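Local coordinates for protein ancestral D-type dye decolorizing peroxidase (Geotrichum candidum, PDB 7ANV) that probably uses its heme to reduce hydrogen peroxide while oxidising dyes and related substrates, as a D-type dye-decolorizing peroxidase, at residues A[326-331]-A[349-354]. Residues are numbered along the deposited sequence; the frame is centred on the assembly and turned at random.
With HEM (protoporphyrin IX containing Fe), chain B.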
ATOM      1  N   PRO A 326      -9.047   2.639  26.261  1.00 31.77           N
ATOM      2  CA  PRO A 326      -8.649   4.017  26.585  1.00 30.35           C
ATOM      3  C   PRO A 326      -8.255   4.863  25.361  1.00 29.44           C
ATOM      4  O   PRO A 326      -7.864   4.290  24.327  1.00 26.33           O
ATOM      5  CB  PRO A 326      -7.407   3.808  27.472  1.00 30.18           C
ATOM      6  CG  PRO A 326      -6.780   2.493  26.997  1.00 29.10           C
ATOM      7  CD  PRO A 326      -7.937   1.680  26.450  1.00 30.78           C
ATOM      8  N   PHE A 327      -8.313   6.191  25.511  1.00 27.65           N
ATOM      9  CA  PHE A 327      -7.830   7.203  24.525  1.00 28.85           C
ATOM     10  C   PHE A 327      -6.329   7.443  24.731  1.00 26.12           C
ATOM     11  O   PHE A 327      -5.795   7.162  25.845  1.00 24.76           O
ATOM     12  CB  PHE A 327      -8.506   8.564  24.695  1.00 32.96           C
ATOM     13  CG  PHE A 327      -9.934   8.734  24.239  1.00 38.65           C
ATOM     14  CD1 PHE A 327     -10.995   8.516  25.111  1.00 40.94           C
ATOM     15  CD2 PHE A 327     -10.211   9.263  22.980  1.00 42.21           C
ATOM     16  CE1 PHE A 327     -12.305   8.735  24.702  1.00 44.91           C
ATOM     17  CE2 PHE A 327     -11.518   9.488  22.574  1.00 43.87           C
ATOM     18  CZ  PHE A 327     -12.563   9.223  23.436  1.00 44.94           C
ATOM     19  N   ALA A 328      -5.665   8.035  23.729  1.00 24.21           N
ATOM     20  CA  ALA A 328      -4.187   8.201  23.680  1.00 23.85           C
ATOM     21  C   ALA A 328      -3.636   8.901  24.930  1.00 25.10           C
ATOM     22  O   ALA A 328      -2.639   8.460  25.474  1.00 24.04           O
ATOM     23  CB  ALA A 328      -3.785   8.979  22.437  1.00 22.99           C
ATOM     24  N   ASP A 329      -4.308   9.940  25.407  1.00 26.77           N
ATOM     25  CA  ASP A 329      -3.804  10.849  26.474  1.00 29.56           C
ATOM     26  C   ASP A 329      -3.870  10.206  27.876  1.00 28.23           C
ATOM     27  O   ASP A 329      -3.344  10.828  28.818  1.00 28.64           O
ATOM     28  CB  ASP A 329      -4.536  12.200  26.389  1.00 33.62           C
ATOM     29  CG  ASP A 329      -6.066  12.187  26.575  1.00 41.14           C
ATOM     30  OD1 ASP A 329      -6.668  11.096  26.761  1.00 46.64           O
ATOM     31  OD2 ASP A 329      -6.670  13.287  26.543  1.00 48.28           O
ATOM     32  N   GLU A 330      -4.410   9.003  28.042  1.00 27.31           N
ATOM     33  CA  GLU A 330      -4.599   8.426  29.409  1.00 28.42           C
ATOM     34  C   GLU A 330      -3.307   7.712  29.824  1.00 27.16           C
ATOM     35  O   GLU A 330      -2.564   7.200  28.961  1.00 25.37           O
ATOM     36  CB  GLU A 330      -5.794   7.471  29.462  1.00 28.61           C
ATOM     37  CG  GLU A 330      -7.090   8.045  28.917  1.00 29.82           C
ATOM     38  CD  GLU A 330      -8.296   7.141  29.127  1.00 31.10           C
ATOM     39  OE1 GLU A 330      -8.574   6.817  30.302  1.00 33.63           O
ATOM     40  OE2 GLU A 330      -8.969   6.789  28.156  1.00 30.42           O
ATOM     41  N   GLN A 331      -3.022   7.679  31.121  1.00 27.63           N
ATOM     42  CA  GLN A 331      -1.890   6.879  31.644  1.00 28.95           C
ATOM     43  C   GLN A 331      -2.147   5.421  31.258  1.00 28.02           C
ATOM     44  O   GLN A 331      -3.300   5.001  31.304  1.00 27.10           O
ATOM     45  CB  GLN A 331      -1.788   7.002  33.167  1.00 31.67           C
ATOM     46  CG  GLN A 331      -0.517   6.396  33.765  1.00 33.74           C
ATOM     47  CD  GLN A 331      -0.620   6.226  35.271  1.00 38.03           C
ATOM     48  OE1 GLN A 331      -0.760   7.182  36.022  1.00 40.42           O
ATOM     49  NE2 GLN A 331      -0.624   4.978  35.735  1.00 41.49           N
ATOM     50  N   ARG A 349      -6.708   7.213  13.746  1.00 17.49           N
ATOM     51  CA  ARG A 349      -8.105   7.256  14.273  1.00 18.17           C
ATOM     52  C   ARG A 349      -8.176   8.337  15.352  1.00 19.03           C
ATOM     53  O   ARG A 349      -7.765   9.498  15.071  1.00 20.06           O
ATOM     54  CB  ARG A 349      -8.540   5.842  14.682  1.00 17.76           C
ATOM     55  CG  ARG A 349      -8.483   4.827  13.548  1.00 17.81           C
ATOM     56  CD  ARG A 349      -9.104   3.455  13.883  1.00 17.58           C
ATOM     57  NE  ARG A 349      -8.802   2.559  12.785  1.00 17.38           N
ATOM     58  CZ  ARG A 349      -9.650   1.776  12.151  1.00 17.53           C
ATOM     59  NH1 ARG A 349     -10.888   1.629  12.595  1.00 17.96           N
ATOM     60  NH2 ARG A 349      -9.208   1.049  11.129  1.00 17.36           N
ATOM     61  N   ALA A 350      -8.651   8.028  16.568  1.00 19.77           N
ATOM     62  CA  ALA A 350      -8.913   9.062  17.589  1.00 20.29           C
ATOM     63  C   ALA A 350      -7.606   9.689  18.090  1.00 20.02           C
ATOM     64  O   ALA A 350      -7.674  10.705  18.742  1.00 21.32           O
ATOM     65  CB  ALA A 350      -9.725   8.513  18.735  1.00 20.79           C
ATOM     66  N   ASP A 351      -6.434   9.101  17.844  1.00 19.86           N
ATOM     67  CA  ASP A 351      -5.152   9.738  18.234  1.00 20.27           C
ATOM     68  C   ASP A 351      -5.020  11.131  17.610  1.00 22.87           C
ATOM     69  O   ASP A 351      -4.248  11.968  18.172  1.00 22.31           O
ATOM     70  CB  ASP A 351      -3.946   8.882  17.863  1.00 19.96           C
ATOM     71  CG  ASP A 351      -3.825   7.596  18.647  1.00 20.20           C
ATOM     72  OD1 ASP A 351      -4.640   7.391  19.555  1.00 21.95           O
ATOM     73  OD2 ASP A 351      -2.929   6.763  18.289  1.00 18.93           O
ATOM     74  N   LEU A 352      -5.727  11.381  16.518  1.00 23.21           N
ATOM     75  CA  LEU A 352      -5.718  12.718  15.896  1.00 28.41           C
ATOM     76  C   LEU A 352      -7.137  13.249  15.779  1.00 33.92           C
ATOM     77  O   LEU A 352      -7.263  14.445  15.858  1.00 36.96           O
ATOM     78  CB  LEU A 352      -5.119  12.659  14.497  1.00 29.22           C
ATOM     79  CG  LEU A 352      -3.634  12.340  14.456  1.00 30.05           C
ATOM     80  CD1 LEU A 352      -3.127  12.436  13.051  1.00 31.80           C
ATOM     81  CD2 LEU A 352      -2.829  13.243  15.369  1.00 31.92           C
ATOM     82  N   GLU A 353      -8.161  12.384  15.715  1.00 42.53           N
ATOM     83  CA  GLU A 353      -9.584  12.784  15.472  1.00 49.05           C
ATOM     84  C   GLU A 353     -10.056  13.469  16.761  1.00 58.37           C
ATOM     85  O   GLU A 353     -10.521  12.809  17.690  1.00 58.42           O
ATOM     86  CB  GLU A 353     -10.497  11.617  15.047  1.00 49.87           C
ATOM     87  CG  GLU A 353     -10.170  10.913  13.732  1.00 48.93           C
ATOM     88  CD  GLU A 353     -10.855   9.556  13.519  1.00 51.18           C
ATOM     89  OE1 GLU A 353     -11.478   9.020  14.483  1.00 51.50           O
ATOM     90  OE2 GLU A 353     -10.765   9.025  12.387  1.00 49.06           O
ATOM     91  N   ASP A 354      -9.762  14.772  16.741  1.00 67.45           N
ATOM     92  CA  ASP A 354      -9.830  15.930  17.664  1.00 71.09           C
ATOM     93  C   ASP A 354      -9.591  17.144  16.754  1.00 72.87           C
ATOM     94  O   ASP A 354     -10.143  18.216  17.028  1.00 75.77           O
ATOM     95  CB  ASP A 354      -8.726  15.784  18.700  1.00 71.24           C
ATOM     96  CG  ASP A 354      -9.015  16.450  20.031  1.00 75.58           C
ATOM     97  OD1 ASP A 354      -8.608  17.593  20.186  1.00 77.00           O
ATOM     98  OD2 ASP A 354      -9.603  15.796  20.911  1.00 78.42           O
TER
HETATM   99  CHA HEM B 601      -2.948  -1.961   7.018  1.00 15.84           C
HETATM  100  CHB HEM B 601       0.674  -5.126   6.444  1.00 18.28           C
HETATM  101  CHC HEM B 601       3.276  -1.666   4.139  1.00 16.89           C
HETATM  102  CHD HEM B 601      -0.227   1.539   5.112  1.00 16.42           C
HETATM  103  C1A HEM B 601      -2.183  -3.113   7.040  1.00 16.44           C
HETATM  104  C2A HEM B 601      -2.603  -4.351   7.586  1.00 17.24           C
HETATM  105  C3A HEM B 601      -1.585  -5.240   7.445  1.00 17.77           C
HETATM  106  C4A HEM B 601      -0.530  -4.559   6.777  1.00 16.97           C
HETATM  107  CMA HEM B 601      -1.574  -6.702   7.860  1.00 18.06           C
HETATM  108  CAA HEM B 601      -3.926  -4.632   8.290  1.00 19.14           C
HETATM  109  CBA HEM B 601      -5.118  -4.849   7.375  1.00 19.61           C
HETATM  110  CGA HEM B 601      -6.055  -3.678   7.293  1.00 23.71           C
HETATM  111  O1A HEM B 601      -6.364  -2.938   8.245  1.00 30.60           O
HETATM  112  O2A HEM B 601      -6.561  -3.467   6.238  1.00 28.05           O
HETATM  113  C1B HEM B 601       1.694  -4.439   5.758  1.00 18.15           C
HETATM  114  C2B HEM B 601       2.915  -5.052   5.333  1.00 17.65           C
HETATM  115  C3B HEM B 601       3.647  -4.111   4.669  1.00 17.94           C
HETATM  116  C4B HEM B 601       2.829  -2.867   4.693  1.00 16.50           C
HETATM  117  CMB HEM B 601       3.334  -6.476   5.574  1.00 19.87           C
HETATM  118  CAB HEM B 601       4.957  -4.205   3.984  1.00 18.31           C
HETATM  119  CBB HEM B 601       5.512  -5.351   3.518  1.00 19.31           C
HETATM  120  C1C HEM B 601       2.559  -0.463   4.223  1.00 16.12           C
HETATM  121  C2C HEM B 601       2.996   0.796   3.783  1.00 17.10           C
HETATM  122  C3C HEM B 601       1.998   1.701   4.100  1.00 17.26           C
HETATM  123  C4C HEM B 601       0.949   0.972   4.721  1.00 15.89           C
HETATM  124  CMC HEM B 601       4.324   1.076   3.094  1.00 17.67           C
HETATM  125  CAC HEM B 601       1.919   3.150   3.902  1.00 16.52           C
HETATM  126  CBC HEM B 601       2.993   3.916   3.770  1.00 18.23           C
HETATM  127  C1D HEM B 601      -1.270   0.792   5.659  1.00 15.89           C
HETATM  128  C2D HEM B 601      -2.555   1.442   5.969  1.00 15.68           C
HETATM  129  C3D HEM B 601      -3.300   0.460   6.518  1.00 16.54           C
HETATM  130  C4D HEM B 601      -2.468  -0.764   6.531  1.00 15.61           C
HETATM  131  CMD HEM B 601      -3.014   2.881   5.751  1.00 15.52           C
HETATM  132  CAD HEM B 601      -4.725   0.586   7.014  1.00 16.94           C
HETATM  133  CBD HEM B 601      -4.814   1.145   8.444  1.00 17.79           C
HETATM  134  CGD HEM B 601      -6.237   1.389   8.853  1.00 18.51           C
HETATM  135  O1D HEM B 601      -6.566   0.962   9.989  1.00 17.56           O
HETATM  136  O2D HEM B 601      -7.037   2.028   8.123  1.00 17.74           O
HETATM  137  NA  HEM B 601      -0.898  -3.250   6.531  1.00 17.15           N
HETATM  138  NB  HEM B 601       1.683  -3.163   5.342  1.00 17.07           N
HETATM  139  NC  HEM B 601       1.330  -0.343   4.837  1.00 17.20           N
HETATM  140  ND  HEM B 601      -1.227  -0.508   6.037  1.00 14.43           N
HETATM  141 FE   HEM B 601       0.185  -1.791   5.760  1.00 17.12          FE
HETATM  142  O   HOH W   1      -6.853   7.903  21.019  1.00 21.05           O
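Ala-328, in the type I beta turn from Phe-327 to Glu-330, faces Asp-351 of the short 3-10 segment 350-351, with 5.7 Å between their CA atoms. No direct hydrogen bond joins the two loops. A water bridges them instead: it accepts from Ala-328 N and donates to Asp-351 OD1 at 2.7 Å. CG of Asp-351 lies anti to the carbonyl carbon (chi1 -68°), which brings OD1 to 3.4 Å from Ala-328 CB. The other oxygen, OD2, forms a salt bridge with Arg-344. Beside this, Phe-327 CD2 meets Ala-350 CB obliquely at 4.3 Å. Within the turn, Glu-330 OE2 accepts from Phe-327 N at 2.8 Å, on its anti side. The Arg-349 side chain leads off to the heme, extended from CG to NE. Its NH2 gives a nearly straight bond (166°) to O1D of a heme propionate, in the guanidinium plane. Asn-319 and the carbonyl of Phe-321 also hold the guanidinium. A leucine at Arg-349 would probably cost that propionate oxygen this charged donor, and Asn-319 and the Phe-321 carbonyl the N-H groups they accept from. Both loops belong to the C-terminal Dyp-type peroxidase region, and the contact joins an outer turn to the loop that lines the propionate side of the heme pocket.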